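Local coordinates for protein cystathionine gamma-synthase (Xanthomonas oryzae pv. oryzae KACC 10331, PDB 6LGO) that probably makes cystathionine as a pyridoxal 5'-phosphate-dependent enzyme of the trans-sulfuration family, and is captured here with an amino acid-cofactor aldimine, at residues V152-P157 with T181-T186; N159-I164 with D368-L373; K209-H214 with F250-G255; R330-A335 with L373-E378. The protein carries 1 engineered substitution. All blocks are in the same frame, centred on the assembly; numbering follows the deposited sequence.

Contacts 1, 2 and 3 all reach the bound aldimine EBO: contact 1 at the pyridine ring, contact 2 at the carboxylate of the amino acid part, and contact 3 through Lys209 near the carbon beside the imine. Tyr57, Arg59 and Asp56 of the second subunit complete the pocket. Contacts 1 and 2 have centres about 17 Å apart and touch directly, Thr156 and Pro157 packing on Leu162 and Ile164. Contact 1 also meets contact 3, where Thr186 lies against Lys209, although their centres are about 20 Å apart. Contact 4 shares Leu373 and strand 371-374 with contact 2, about 15 Å between centres, and the chain beyond that strand reaches the third subunit at Ile377 and Glu378.

Contact 1: residues V152-P157 with T181-T186; sequences VLIETP and TVVDNT. With EBO ((2~{S})-2-azanyl-4-[(3~{S})-3-[(~{E})-[2-methyl-3-oxidanyl-5-(phosphonomethyl)pyridin-4-yl]methylideneamino]-4-oxidanyl-4-oxidanylidene-butyl]sulfanyl-butanoic acid), chain E.
Glu155 and Asp184 extend their carboxylates side by side in the same direction, planes 59° apart, with Glu155 OE2 4.1 Å from Asp184 OD2. One water donates to both oxygens and so bridges the like charges. Asp184 OD2 also lies 2.7 Å from the pyridine atom N of EBO, while the Glu155 carboxylate borders the ring methyl. Behind this first shell, Asp184 OD1 accepts from Thr186 OG1 and from Thr186 N, the latter closing an Asx turn; two donors grip this one oxygen and help to orient the carboxylate. Glu155 is steadied by the backbone N of Tyr112. Both acids lie near the C-terminal ends of neighbouring parallel strands in a beta-alpha-beta unit, the usual place for the cofactor in fold-type I PLP enzymes. Further back, Val182 N to Val152 O (2.9 Å), Ile154 N to Val182 O (2.8 Å) and Asp184 N to Ile154 O (2.9 Å) join the strands. Val182 CG1 packs on Leu153 CB at 3.6 Å, and on the other face Ile154 and Val183 pack against helix 167-176.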
# COMPACT_ATOMS: atom_id res chain seq x y z
N VAL A 152 1.80 -26.62 -27.70
CA VAL A 152 0.37 -26.39 -27.99
C VAL A 152 -0.21 -25.61 -26.80
O VAL A 152 -0.08 -26.10 -25.62
CB VAL A 152 -0.38 -27.72 -28.13
CG1 VAL A 152 -1.88 -27.48 -28.27
CG2 VAL A 152 0.18 -28.57 -29.25
N LEU A 153 -0.87 -24.50 -27.09
CA LEU A 153 -1.58 -23.72 -26.04
C LEU A 153 -3.08 -23.96 -26.19
O LEU A 153 -3.59 -23.82 -27.30
CB LEU A 153 -1.21 -22.24 -26.19
CG LEU A 153 -1.86 -21.32 -25.18
CD1 LEU A 153 -0.92 -20.21 -24.81
CD2 LEU A 153 -3.11 -20.75 -25.74
N ILE A 154 -3.73 -24.30 -25.08
CA ILE A 154 -5.20 -24.48 -25.00
C ILE A 154 -5.75 -23.33 -24.16
O ILE A 154 -5.20 -23.07 -23.11
CB ILE A 154 -5.52 -25.82 -24.36
CG1 ILE A 154 -4.86 -26.97 -25.11
CG2 ILE A 154 -7.00 -26.01 -24.13
CD1 ILE A 154 -4.78 -28.23 -24.33
N GLU A 155 -6.87 -22.74 -24.58
CA GLU A 155 -7.60 -21.78 -23.73
C GLU A 155 -9.01 -22.32 -23.55
O GLU A 155 -9.79 -22.14 -24.48
CB GLU A 155 -7.52 -20.42 -24.37
CG GLU A 155 -8.21 -19.34 -23.60
CD GLU A 155 -8.28 -17.99 -24.30
OE1 GLU A 155 -9.39 -17.50 -24.43
OE2 GLU A 155 -7.22 -17.46 -24.76
N THR A 156 -9.35 -22.87 -22.38
CA THR A 156 -10.69 -23.46 -22.22
C THR A 156 -11.20 -23.15 -20.82
O THR A 156 -10.50 -23.33 -19.82
CB THR A 156 -10.71 -24.96 -22.59
OG1 THR A 156 -12.02 -25.47 -22.41
CG2 THR A 156 -9.89 -25.83 -21.68
N PRO A 157 -12.44 -22.68 -20.71
CA PRO A 157 -13.23 -22.21 -21.84
C PRO A 157 -12.66 -20.98 -22.53
O PRO A 157 -11.89 -20.21 -21.96
CB PRO A 157 -14.54 -21.74 -21.20
CG PRO A 157 -14.62 -22.45 -19.88
CD PRO A 157 -13.18 -22.55 -19.45
N THR A 181 2.35 -29.03 -23.64
CA THR A 181 1.03 -28.36 -23.55
C THR A 181 1.04 -27.29 -22.45
O THR A 181 1.57 -27.55 -21.37
CB THR A 181 -0.13 -29.32 -23.26
OG1 THR A 181 0.29 -30.20 -22.23
CG2 THR A 181 -0.51 -30.11 -24.48
N VAL A 182 0.41 -26.16 -22.77
CA VAL A 182 0.15 -25.10 -21.79
C VAL A 182 -1.31 -24.72 -21.89
O VAL A 182 -1.81 -24.48 -23.03
CB VAL A 182 1.06 -23.89 -22.01
CG1 VAL A 182 0.88 -23.24 -23.37
CG2 VAL A 182 0.80 -22.87 -20.91
N VAL A 183 -1.96 -24.60 -20.73
CA VAL A 183 -3.42 -24.28 -20.70
C VAL A 183 -3.57 -22.94 -19.97
O VAL A 183 -3.19 -22.77 -18.77
CB VAL A 183 -4.24 -25.37 -19.99
CG1 VAL A 183 -5.71 -25.04 -20.07
CG2 VAL A 183 -4.02 -26.77 -20.52
N ASP A 184 -4.21 -22.01 -20.65
CA ASP A 184 -4.67 -20.76 -20.03
C ASP A 184 -5.98 -21.08 -19.32
O ASP A 184 -7.01 -21.21 -19.94
CB ASP A 184 -4.77 -19.68 -21.09
CG ASP A 184 -5.13 -18.31 -20.58
OD1 ASP A 184 -5.66 -18.28 -19.44
OD2 ASP A 184 -4.95 -17.31 -21.37
N ASN A 185 -5.91 -21.08 -18.00
CA ASN A 185 -7.00 -21.48 -17.09
C ASN A 185 -7.61 -20.23 -16.45
O ASN A 185 -8.19 -20.36 -15.37
CB ASN A 185 -6.47 -22.47 -16.06
CG ASN A 185 -7.56 -23.21 -15.32
OD1 ASN A 185 -7.28 -23.69 -14.21
ND2 ASN A 185 -8.73 -23.37 -15.92
N THR A 186 -7.52 -19.06 -17.09
CA THR A 186 -7.98 -17.79 -16.47
C THR A 186 -9.49 -17.87 -16.18
O THR A 186 -9.92 -17.37 -15.13
CB THR A 186 -7.64 -16.65 -17.44
OG1 THR A 186 -6.23 -16.60 -17.65
CG2 THR A 186 -8.19 -15.32 -16.99
O6 EBO E . -10.91 -10.35 -21.93
C15 EBO E . -10.56 -9.45 -21.09
O5 EBO E . -11.33 -8.62 -20.58
C8 EBO E . -9.18 -9.24 -20.60
C9 EBO E . -8.53 -7.82 -20.89
C10 EBO E . -9.10 -7.03 -22.12
S EBO E . -8.15 -5.61 -22.10
C11 EBO E . -8.19 -5.35 -23.81
C12 EBO E . -7.83 -3.93 -24.08
C13 EBO E . -6.40 -3.48 -23.94
C14 EBO E . -5.40 -4.24 -24.73
O4 EBO E . -4.98 -5.31 -24.30
O3 EBO E . -4.89 -3.83 -25.77
N2 EBO E . -6.57 -2.09 -24.36
N1 EBO E . -8.43 -10.51 -20.86
C7 EBO E . -7.28 -10.77 -20.45
C3 EBO E . -6.65 -12.08 -20.56
C2 EBO E . -7.47 -13.21 -20.83
O7 EBO E . -8.83 -13.13 -21.05
C4 EBO E . -5.19 -12.24 -20.31
C6 EBO E . -4.11 -11.24 -19.82
P EBO E . -3.87 -9.85 -18.55
O2 EBO E . -3.65 -9.78 -17.08
O1 EBO E . -2.46 -9.26 -18.96
O EBO E . -4.75 -8.58 -18.84
C5 EBO E . -4.82 -13.64 -20.58
N EBO E . -5.57 -14.75 -20.85
C1 EBO E . -6.86 -14.53 -21.00
C EBO E . -7.87 -15.59 -21.24
O HOH W 1 -4.71 -17.04 -24.16

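Contact 2: residues N159-I164 with D368-L373; sequences NPLLRI and DGLLRL. With EBO ((2~{S})-2-azanyl-4-[(3~{S})-3-[(~{E})-[2-methyl-3-oxidanyl-5-(phosphonomethyl)pyridin-4-yl]methylideneamino]-4-oxidanyl-4-oxidanylidene-butyl]sulfanyl-butanoic acid), chain E.
Asn159 and Pro160 meet Arg372 in a buried contact between the two sheets of the subunit, a loop following strand 151-155 of the seven-stranded cofactor sheet being set against strand 371-374 of the smaller C-terminal sheet. In the fold-type I PLP enzymes an arginine from the C-terminal part commonly receives the substrate carboxylate, and Arg372 does so here. Its NH1 gives a hydrogen bond to EBO O6 (2.8 Å, 175°), and NH2 gives a second to EBO O5 (3.0 Å), both nearly straight. This two-point grip fixes how the carboxylate is turned. The side chain leaves the strand with CG anti to the backbone N, then bends at chi3 (76°) to present the guanidinium to the ligand.

The Asn159 amide comes to the guanidinium edge beside NH1, crossing the arginine at about a right angle, the two flat groups inclined 41° to each other. A cis peptide bond precedes Pro160, whose CB lies alongside the aliphatic part of Arg372, 3.9 Å from CD. Asn159 N is held by Glu155 OE1, which ties this loop to the carboxylate pair at the pyridine-nitrogen edge of the cofactor. Farther from the ligand the contact turns apolar, with Tyr287 also covering Leu161 and Leu370. There Leu370 CD2 is shared by two neighbours, Pro160 CG at 3.6 Å and Leu161 CD2 at 3.7 Å.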
# COMPACT_ATOMS: atom_id res chain seq x y z
N ASN A 159 -12.41 -17.43 -24.65
CA ASN A 159 -12.88 -16.04 -24.47
C ASN A 159 -13.07 -15.46 -25.87
O ASN A 159 -12.07 -15.36 -26.58
CB ASN A 159 -11.80 -15.28 -23.70
CG ASN A 159 -12.03 -13.80 -23.56
OD1 ASN A 159 -11.12 -13.19 -23.04
ND2 ASN A 159 -13.19 -13.25 -23.89
N PRO A 160 -14.27 -15.00 -26.29
CA PRO A 160 -15.45 -14.93 -25.44
C PRO A 160 -16.59 -15.89 -25.79
O PRO A 160 -17.69 -15.67 -25.30
CB PRO A 160 -15.89 -13.49 -25.80
CG PRO A 160 -15.73 -13.48 -27.33
CD PRO A 160 -14.49 -14.33 -27.59
N LEU A 161 -16.34 -16.95 -26.57
CA LEU A 161 -17.49 -17.80 -26.98
C LEU A 161 -17.65 -19.02 -26.11
O LEU A 161 -18.67 -19.66 -26.26
CB LEU A 161 -17.41 -18.13 -28.47
CG LEU A 161 -17.68 -16.91 -29.36
CD1 LEU A 161 -17.11 -17.12 -30.74
CD2 LEU A 161 -19.17 -16.51 -29.41
N LEU A 162 -16.76 -19.25 -25.16
CA LEU A 162 -16.90 -20.35 -24.17
C LEU A 162 -16.93 -21.71 -24.94
O LEU A 162 -17.64 -22.66 -24.58
CB LEU A 162 -18.18 -20.11 -23.37
CG LEU A 162 -18.18 -19.04 -22.26
CD1 LEU A 162 -17.07 -19.22 -21.27
CD2 LEU A 162 -18.15 -17.62 -22.75
N ARG A 163 -16.12 -21.83 -25.97
CA ARG A 163 -15.91 -23.11 -26.70
C ARG A 163 -15.08 -23.94 -25.69
O ARG A 163 -14.31 -23.38 -24.90
CB ARG A 163 -15.44 -22.65 -28.10
CG ARG A 163 -15.75 -23.44 -29.34
CD ARG A 163 -16.33 -22.85 -30.67
NE ARG A 163 -15.50 -21.76 -30.96
CZ ARG A 163 -15.72 -20.71 -31.72
NH1 ARG A 163 -16.77 -20.56 -32.50
NH2 ARG A 163 -14.81 -19.75 -31.60
N ILE A 164 -15.33 -25.25 -25.58
CA ILE A 164 -14.70 -26.15 -24.58
C ILE A 164 -13.76 -27.08 -25.29
O ILE A 164 -14.21 -27.78 -26.23
CB ILE A 164 -15.76 -26.94 -23.77
CG1 ILE A 164 -16.85 -26.05 -23.16
CG2 ILE A 164 -15.09 -27.71 -22.68
CD1 ILE A 164 -16.33 -25.18 -22.01
N ASP A 368 -20.20 -8.82 -34.55
CA ASP A 368 -20.33 -7.39 -34.17
C ASP A 368 -21.44 -7.19 -33.11
O ASP A 368 -21.42 -6.12 -32.42
CB ASP A 368 -20.45 -6.54 -35.44
CG ASP A 368 -19.11 -6.35 -36.17
OD1 ASP A 368 -18.07 -6.95 -35.76
OD2 ASP A 368 -19.09 -5.56 -37.14
N GLY A 369 -22.34 -8.15 -32.95
CA GLY A 369 -23.48 -8.08 -32.01
C GLY A 369 -23.15 -8.74 -30.66
O GLY A 369 -23.95 -8.62 -29.73
N LEU A 370 -22.00 -9.37 -30.50
CA LEU A 370 -21.77 -10.21 -29.28
C LEU A 370 -21.52 -9.31 -28.07
O LEU A 370 -20.70 -8.38 -28.17
CB LEU A 370 -20.62 -11.19 -29.52
CG LEU A 370 -20.45 -12.23 -28.41
CD1 LEU A 370 -21.56 -13.27 -28.41
CD2 LEU A 370 -19.08 -12.89 -28.46
N LEU A 371 -22.27 -9.57 -26.99
CA LEU A 371 -22.01 -9.05 -25.62
C LEU A 371 -21.53 -10.18 -24.71
O LEU A 371 -22.05 -11.31 -24.83
CB LEU A 371 -23.28 -8.34 -25.12
CG LEU A 371 -23.63 -7.10 -25.96
CD1 LEU A 371 -25.02 -6.63 -25.59
CD2 LEU A 371 -22.55 -5.98 -25.82
N ARG A 372 -20.56 -9.86 -23.85
CA ARG A 372 -20.00 -10.75 -22.82
C ARG A 372 -20.30 -10.21 -21.43
O ARG A 372 -20.07 -9.03 -21.18
CB ARG A 372 -18.50 -10.90 -23.01
CG ARG A 372 -17.86 -11.97 -22.16
CD ARG A 372 -16.36 -11.87 -22.29
NE ARG A 372 -15.83 -10.75 -21.51
CZ ARG A 372 -14.55 -10.36 -21.44
NH1 ARG A 372 -13.64 -11.01 -22.15
NH2 ARG A 372 -14.24 -9.31 -20.67
N LEU A 373 -20.81 -11.09 -20.56
CA LEU A 373 -21.08 -10.73 -19.16
C LEU A 373 -20.04 -11.39 -18.29
O LEU A 373 -19.75 -12.59 -18.52
CB LEU A 373 -22.43 -11.28 -18.76
CG LEU A 373 -23.63 -10.72 -19.48
CD1 LEU A 373 -24.92 -11.37 -18.92
CD2 LEU A 373 -23.64 -9.20 -19.30
O6 EBO E . -10.91 -10.35 -21.93
C15 EBO E . -10.56 -9.45 -21.09
O5 EBO E . -11.33 -8.62 -20.58
C8 EBO E . -9.18 -9.24 -20.60
C9 EBO E . -8.53 -7.82 -20.89
C10 EBO E . -9.10 -7.03 -22.12
S EBO E . -8.15 -5.61 -22.10
C11 EBO E . -8.19 -5.35 -23.81
C12 EBO E . -7.83 -3.93 -24.08
C13 EBO E . -6.40 -3.48 -23.94
C14 EBO E . -5.40 -4.24 -24.73
O4 EBO E . -4.98 -5.31 -24.30
O3 EBO E . -4.89 -3.83 -25.77
N2 EBO E . -6.57 -2.09 -24.36
N1 EBO E . -8.43 -10.51 -20.86
C7 EBO E . -7.28 -10.77 -20.45
C3 EBO E . -6.65 -12.08 -20.56
C2 EBO E . -7.47 -13.21 -20.83
O7 EBO E . -8.83 -13.13 -21.05
C4 EBO E . -5.19 -12.24 -20.31
C6 EBO E . -4.11 -11.24 -19.82
P EBO E . -3.87 -9.85 -18.55
O2 EBO E . -3.65 -9.78 -17.08
O1 EBO E . -2.46 -9.26 -18.96
O EBO E . -4.75 -8.58 -18.84
C5 EBO E . -4.82 -13.64 -20.58
N EBO E . -5.57 -14.75 -20.85
C1 EBO E . -6.86 -14.53 -21.00
C EBO E . -7.87 -15.59 -21.24

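Contact 3: residues K209-H214 with F250-G255; sequences KYINGH and FLTLRG. With EBO ((2~{S})-2-azanyl-4-[(3~{S})-3-[(~{E})-[2-methyl-3-oxidanyl-5-(phosphonomethyl)pyridin-4-yl]methylideneamino]-4-oxidanyl-4-oxidanylidene-butyl]sulfanyl-butanoic acid), chain E.
Ile211 and Thr252 each place CG2 opposite their own backbone N, and the two methyls meet at 3.9 Å. Thr252 OG1 bonds Asp248 O, one helical turn earlier. Asn212 swings CG anti to the backbone N, chi1 -174°, which brings its amide beside the helix backbone at Leu251 and Thr252. His214 turns back on its own loop: ND1 donates to Asn212 O (2.8 Å), and that oxygen lies almost in the imidazole plane. Asn212 O is approached from the helix as well, by Gly255 CA at 3.3 Å, a CH...O contact that the bare glycine backbone allows.

Lys209, the predicted Schiff-base lysine, stands at the beginning of residues 209-214; its NZ is 3.5 Å from EBO C8 and bonds Ser337 of its own chain and Tyr57 of the second subunit. The contact thus sets the loop after strand 202-206, in the large cofactor-binding domain, against helix 246-256. Arg262 of helix 259-277 bonds both Tyr210 O and Gly255 O, spanning the two segments, while Leu68 and Leu72 of helix 63-76 cover the Thr252 and Ile211 side.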
# COMPACT_ATOMS: atom_id res chain seq x y z
N LYS A 209 -7.91 -11.65 -13.00
CA LYS A 209 -9.34 -12.03 -13.05
C LYS A 209 -9.78 -12.60 -11.70
O LYS A 209 -9.72 -11.87 -10.76
CB LYS A 209 -9.66 -12.85 -14.29
CG LYS A 209 -9.03 -12.31 -15.56
CD LYS A 209 -9.12 -10.77 -15.79
CE LYS A 209 -8.53 -10.47 -17.17
NZ LYS A 209 -8.21 -9.04 -17.24
N TYR A 210 -10.34 -13.80 -11.65
CA TYR A 210 -10.93 -14.40 -10.44
C TYR A 210 -9.94 -14.54 -9.28
O TYR A 210 -10.32 -14.46 -8.12
CB TYR A 210 -11.43 -15.78 -10.80
CG TYR A 210 -12.69 -15.73 -11.63
CD1 TYR A 210 -13.90 -15.34 -11.05
CD2 TYR A 210 -12.67 -15.99 -12.99
CE1 TYR A 210 -15.07 -15.26 -11.79
CE2 TYR A 210 -13.83 -15.89 -13.76
CZ TYR A 210 -15.04 -15.53 -13.16
OH TYR A 210 -16.19 -15.48 -13.92
N ILE A 211 -8.68 -14.86 -9.55
CA ILE A 211 -7.78 -15.22 -8.44
C ILE A 211 -7.66 -13.98 -7.51
O ILE A 211 -7.93 -14.07 -6.31
CB ILE A 211 -6.42 -15.69 -8.98
CG1 ILE A 211 -6.51 -17.10 -9.55
CG2 ILE A 211 -5.35 -15.61 -7.91
CD1 ILE A 211 -5.36 -17.39 -10.47
N ASN A 212 -7.32 -12.83 -8.08
CA ASN A 212 -7.37 -11.54 -7.36
C ASN A 212 -8.79 -11.15 -6.97
O ASN A 212 -9.01 -10.81 -5.78
CB ASN A 212 -6.71 -10.38 -8.09
CG ASN A 212 -6.67 -9.14 -7.24
OD1 ASN A 212 -7.24 -8.10 -7.61
ND2 ASN A 212 -6.06 -9.27 -6.09
N GLY A 213 -9.69 -11.08 -7.93
CA GLY A 213 -11.14 -11.00 -7.62
C GLY A 213 -11.66 -9.58 -7.42
O GLY A 213 -12.88 -9.40 -7.28
N HIS A 214 -10.78 -8.58 -7.29
CA HIS A 214 -11.17 -7.22 -6.85
C HIS A 214 -10.75 -6.15 -7.85
O HIS A 214 -10.81 -4.99 -7.52
CB HIS A 214 -10.63 -7.02 -5.43
CG HIS A 214 -11.22 -7.96 -4.41
ND1 HIS A 214 -10.84 -9.26 -4.28
CD2 HIS A 214 -12.16 -7.77 -3.46
CE1 HIS A 214 -11.50 -9.86 -3.32
NE2 HIS A 214 -12.37 -8.97 -2.79
N PHE A 250 0.80 -9.48 -2.61
CA PHE A 250 0.07 -9.31 -1.35
C PHE A 250 -1.44 -9.18 -1.63
O PHE A 250 -2.25 -9.90 -1.00
CB PHE A 250 0.64 -8.13 -0.57
CG PHE A 250 -0.36 -7.59 0.42
CD1 PHE A 250 -0.56 -8.24 1.60
CD2 PHE A 250 -1.08 -6.46 0.16
CE1 PHE A 250 -1.54 -7.82 2.48
CE2 PHE A 250 -2.07 -6.04 1.04
CZ PHE A 250 -2.31 -6.73 2.18
N LEU A 251 -1.85 -8.27 -2.50
CA LEU A 251 -3.30 -8.09 -2.71
C LEU A 251 -3.90 -9.32 -3.38
O LEU A 251 -5.08 -9.64 -3.11
CB LEU A 251 -3.55 -6.90 -3.61
CG LEU A 251 -3.47 -5.53 -2.91
CD1 LEU A 251 -3.68 -4.38 -3.93
CD2 LEU A 251 -4.55 -5.42 -1.81
N THR A 252 -3.14 -9.90 -4.31
CA THR A 252 -3.56 -11.10 -5.02
C THR A 252 -3.77 -12.22 -3.99
O THR A 252 -4.80 -12.82 -4.02
CB THR A 252 -2.59 -11.43 -6.16
OG1 THR A 252 -2.54 -10.38 -7.11
CG2 THR A 252 -3.09 -12.63 -6.93
N LEU A 253 -2.80 -12.48 -3.10
CA LEU A 253 -2.94 -13.52 -2.05
C LEU A 253 -4.18 -13.19 -1.19
O LEU A 253 -5.03 -14.05 -0.95
CB LEU A 253 -1.66 -13.58 -1.25
CG LEU A 253 -1.46 -14.85 -0.43
CD1 LEU A 253 -1.15 -16.04 -1.29
CD2 LEU A 253 -0.33 -14.70 0.49
N ARG A 254 -4.41 -11.94 -0.85
CA ARG A 254 -5.54 -11.57 -0.01
C ARG A 254 -6.84 -11.95 -0.74
O ARG A 254 -7.76 -12.47 -0.09
CB ARG A 254 -5.45 -10.10 0.27
CG ARG A 254 -6.48 -9.62 1.26
CD ARG A 254 -6.43 -8.11 1.37
NE ARG A 254 -6.97 -7.56 2.64
CZ ARG A 254 -8.10 -6.88 2.76
NH1 ARG A 254 -8.91 -6.82 1.74
NH2 ARG A 254 -8.37 -6.21 3.87
N GLY A 255 -6.91 -11.58 -2.01
CA GLY A 255 -7.98 -11.99 -2.90
C GLY A 255 -8.19 -13.49 -2.90
O GLY A 255 -9.34 -13.88 -2.85
O6 EBO E . -10.91 -10.35 -21.93
C15 EBO E . -10.56 -9.45 -21.09
O5 EBO E . -11.33 -8.62 -20.58
C8 EBO E . -9.18 -9.24 -20.60
C9 EBO E . -8.53 -7.82 -20.89
C10 EBO E . -9.10 -7.03 -22.12
S EBO E . -8.15 -5.61 -22.10
C11 EBO E . -8.19 -5.35 -23.81
C12 EBO E . -7.83 -3.93 -24.08
C13 EBO E . -6.40 -3.48 -23.94
C14 EBO E . -5.40 -4.24 -24.73
O4 EBO E . -4.98 -5.31 -24.30
O3 EBO E . -4.89 -3.83 -25.77
N2 EBO E . -6.57 -2.09 -24.36
N1 EBO E . -8.43 -10.51 -20.86
C7 EBO E . -7.28 -10.77 -20.45
C3 EBO E . -6.65 -12.08 -20.56
C2 EBO E . -7.47 -13.21 -20.83
O7 EBO E . -8.83 -13.13 -21.05
C4 EBO E . -5.19 -12.24 -20.31
C6 EBO E . -4.11 -11.24 -19.82
P EBO E . -3.87 -9.85 -18.55
O2 EBO E . -3.65 -9.78 -17.08
O1 EBO E . -2.46 -9.26 -18.96
O EBO E . -4.75 -8.58 -18.84
C5 EBO E . -4.82 -13.64 -20.58
N EBO E . -5.57 -14.75 -20.85
C1 EBO E . -6.86 -14.53 -21.00
C EBO E . -7.87 -15.59 -21.24

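Contact 4: residues R330-A335 with L373-E378; sequences RYFTLA and LSIGIE
Phe332 reaches toward Leu373 within the small C-terminal sheet, whose strand 344-346 runs between strands 333-334 and 371-374, so the two segments meet through side chains and not by backbone pairing. From CB the ring is carried toward the other segment with CG opposite the carbonyl carbon (chi1 -78°). CD2 makes the nearest approach, 3.7 Å from Leu373 CD2. Next along the ring, CE2 touches that same methyl at 3.8 Å and also has Ile375 CG1 4.2 Å away, close to the ring plane and at its edge. At the tip, CZ comes to 4.5 Å from Ile375 CG1. Phe332 and Leu373 cross at about a right angle, and one leucine methyl thereby serves two ring carbons. Asp386 and Leu387 of helix 380-395 also lie against the phenylalanine, which places the contact between sheet and C-terminal helix.

Beyond the apolar patch the polar partners belong to Glu378. Its OE1 bonds Ser343 OG, whereas OE2 forms a salt bridge with Arg22 of the third subunit, joining this part of the fold to the assembly. Across the contact, Glu378 OE2 lies 4.0 Å from Tyr331 O.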
# COMPACT_ATOMS: atom_id res chain seq x y z
N ARG A 330 -27.34 -0.35 -14.67
CA ARG A 330 -26.94 0.24 -13.37
C ARG A 330 -25.90 -0.65 -12.70
O ARG A 330 -25.10 -0.06 -12.04
CB ARG A 330 -28.13 0.41 -12.42
CG ARG A 330 -29.11 1.50 -12.87
CD ARG A 330 -30.60 1.27 -12.49
NE ARG A 330 -31.10 2.05 -11.35
CZ ARG A 330 -30.73 1.91 -10.06
NH1 ARG A 330 -29.82 1.02 -9.69
NH2 ARG A 330 -31.26 2.69 -9.14
N TYR A 331 -25.91 -1.99 -12.89
CA TYR A 331 -25.11 -2.95 -12.07
C TYR A 331 -24.06 -3.66 -12.90
O TYR A 331 -23.17 -4.21 -12.34
CB TYR A 331 -25.99 -3.94 -11.35
CG TYR A 331 -26.90 -3.29 -10.37
CD1 TYR A 331 -26.43 -2.36 -9.45
CD2 TYR A 331 -28.26 -3.56 -10.38
CE1 TYR A 331 -27.29 -1.74 -8.55
CE2 TYR A 331 -29.12 -2.94 -9.50
CZ TYR A 331 -28.63 -2.06 -8.56
OH TYR A 331 -29.49 -1.47 -7.68
N PHE A 332 -24.12 -3.54 -14.21
CA PHE A 332 -23.15 -4.14 -15.15
C PHE A 332 -22.40 -2.93 -15.73
O PHE A 332 -23.04 -2.14 -16.45
CB PHE A 332 -23.88 -4.96 -16.22
CG PHE A 332 -24.34 -6.32 -15.78
CD1 PHE A 332 -25.57 -6.49 -15.16
CD2 PHE A 332 -23.55 -7.46 -16.00
CE1 PHE A 332 -25.99 -7.75 -14.77
CE2 PHE A 332 -23.97 -8.70 -15.56
CZ PHE A 332 -25.18 -8.85 -14.92
N THR A 333 -21.19 -2.69 -15.23
CA THR A 333 -20.34 -1.63 -15.73
C THR A 333 -19.73 -2.05 -17.08
O THR A 333 -19.09 -3.18 -17.22
CB THR A 333 -19.24 -1.36 -14.72
OG1 THR A 333 -19.78 -1.11 -13.41
CG2 THR A 333 -18.34 -0.26 -15.22
N LEU A 334 -19.88 -1.18 -18.05
CA LEU A 334 -19.29 -1.35 -19.38
C LEU A 334 -17.82 -1.07 -19.22
O LEU A 334 -17.44 0.12 -18.98
CB LEU A 334 -19.96 -0.36 -20.33
CG LEU A 334 -19.39 -0.47 -21.74
CD1 LEU A 334 -19.56 -1.88 -22.34
CD2 LEU A 334 -19.99 0.63 -22.63
N ALA A 335 -17.05 -2.15 -19.23
CA ALA A 335 -15.59 -2.14 -19.00
C ALA A 335 -14.95 -3.41 -19.49
O ALA A 335 -15.59 -4.47 -19.57
CB ALA A 335 -15.29 -1.88 -17.53
N LEU A 373 -20.81 -11.09 -20.56
CA LEU A 373 -21.08 -10.73 -19.16
C LEU A 373 -20.04 -11.39 -18.29
O LEU A 373 -19.75 -12.59 -18.52
CB LEU A 373 -22.43 -11.28 -18.76
CG LEU A 373 -23.63 -10.72 -19.48
CD1 LEU A 373 -24.92 -11.37 -18.92
CD2 LEU A 373 -23.64 -9.20 -19.30
N SER A 374 -19.44 -10.62 -17.36
CA SER A 374 -18.72 -11.15 -16.19
C SER A 374 -19.67 -10.96 -15.02
O SER A 374 -19.87 -9.85 -14.58
CB SER A 374 -17.41 -10.47 -15.91
OG SER A 374 -16.71 -11.12 -14.82
N ILE A 375 -20.27 -12.03 -14.57
CA ILE A 375 -21.31 -11.94 -13.50
C ILE A 375 -20.59 -11.95 -12.18
O ILE A 375 -19.77 -12.88 -11.94
CB ILE A 375 -22.30 -13.11 -13.65
CG1 ILE A 375 -23.10 -12.80 -14.92
CG2 ILE A 375 -23.17 -13.25 -12.43
CD1 ILE A 375 -23.55 -13.96 -15.56
N GLY A 376 -20.85 -10.90 -11.42
CA GLY A 376 -20.31 -10.68 -10.07
C GLY A 376 -21.13 -11.40 -9.01
O GLY A 376 -21.84 -12.39 -9.34
N ILE A 377 -21.00 -10.90 -7.77
CA ILE A 377 -21.54 -11.52 -6.55
C ILE A 377 -22.56 -10.62 -5.89
O ILE A 377 -22.89 -10.90 -4.69
CB ILE A 377 -20.42 -11.90 -5.57
CG1 ILE A 377 -19.68 -10.72 -4.95
CG2 ILE A 377 -19.50 -12.88 -6.27
CD1 ILE A 377 -18.59 -11.13 -3.92
N GLU A 378 -23.08 -9.67 -6.65
CA GLU A 378 -24.22 -8.86 -6.17
C GLU A 378 -25.45 -9.82 -5.98
O GLU A 378 -25.44 -10.97 -6.38
CB GLU A 378 -24.58 -7.75 -7.18
CG GLU A 378 -23.51 -6.72 -7.42
CD GLU A 378 -22.65 -7.09 -8.61
OE1 GLU A 378 -22.68 -8.28 -9.07
OE2 GLU A 378 -22.01 -6.19 -9.11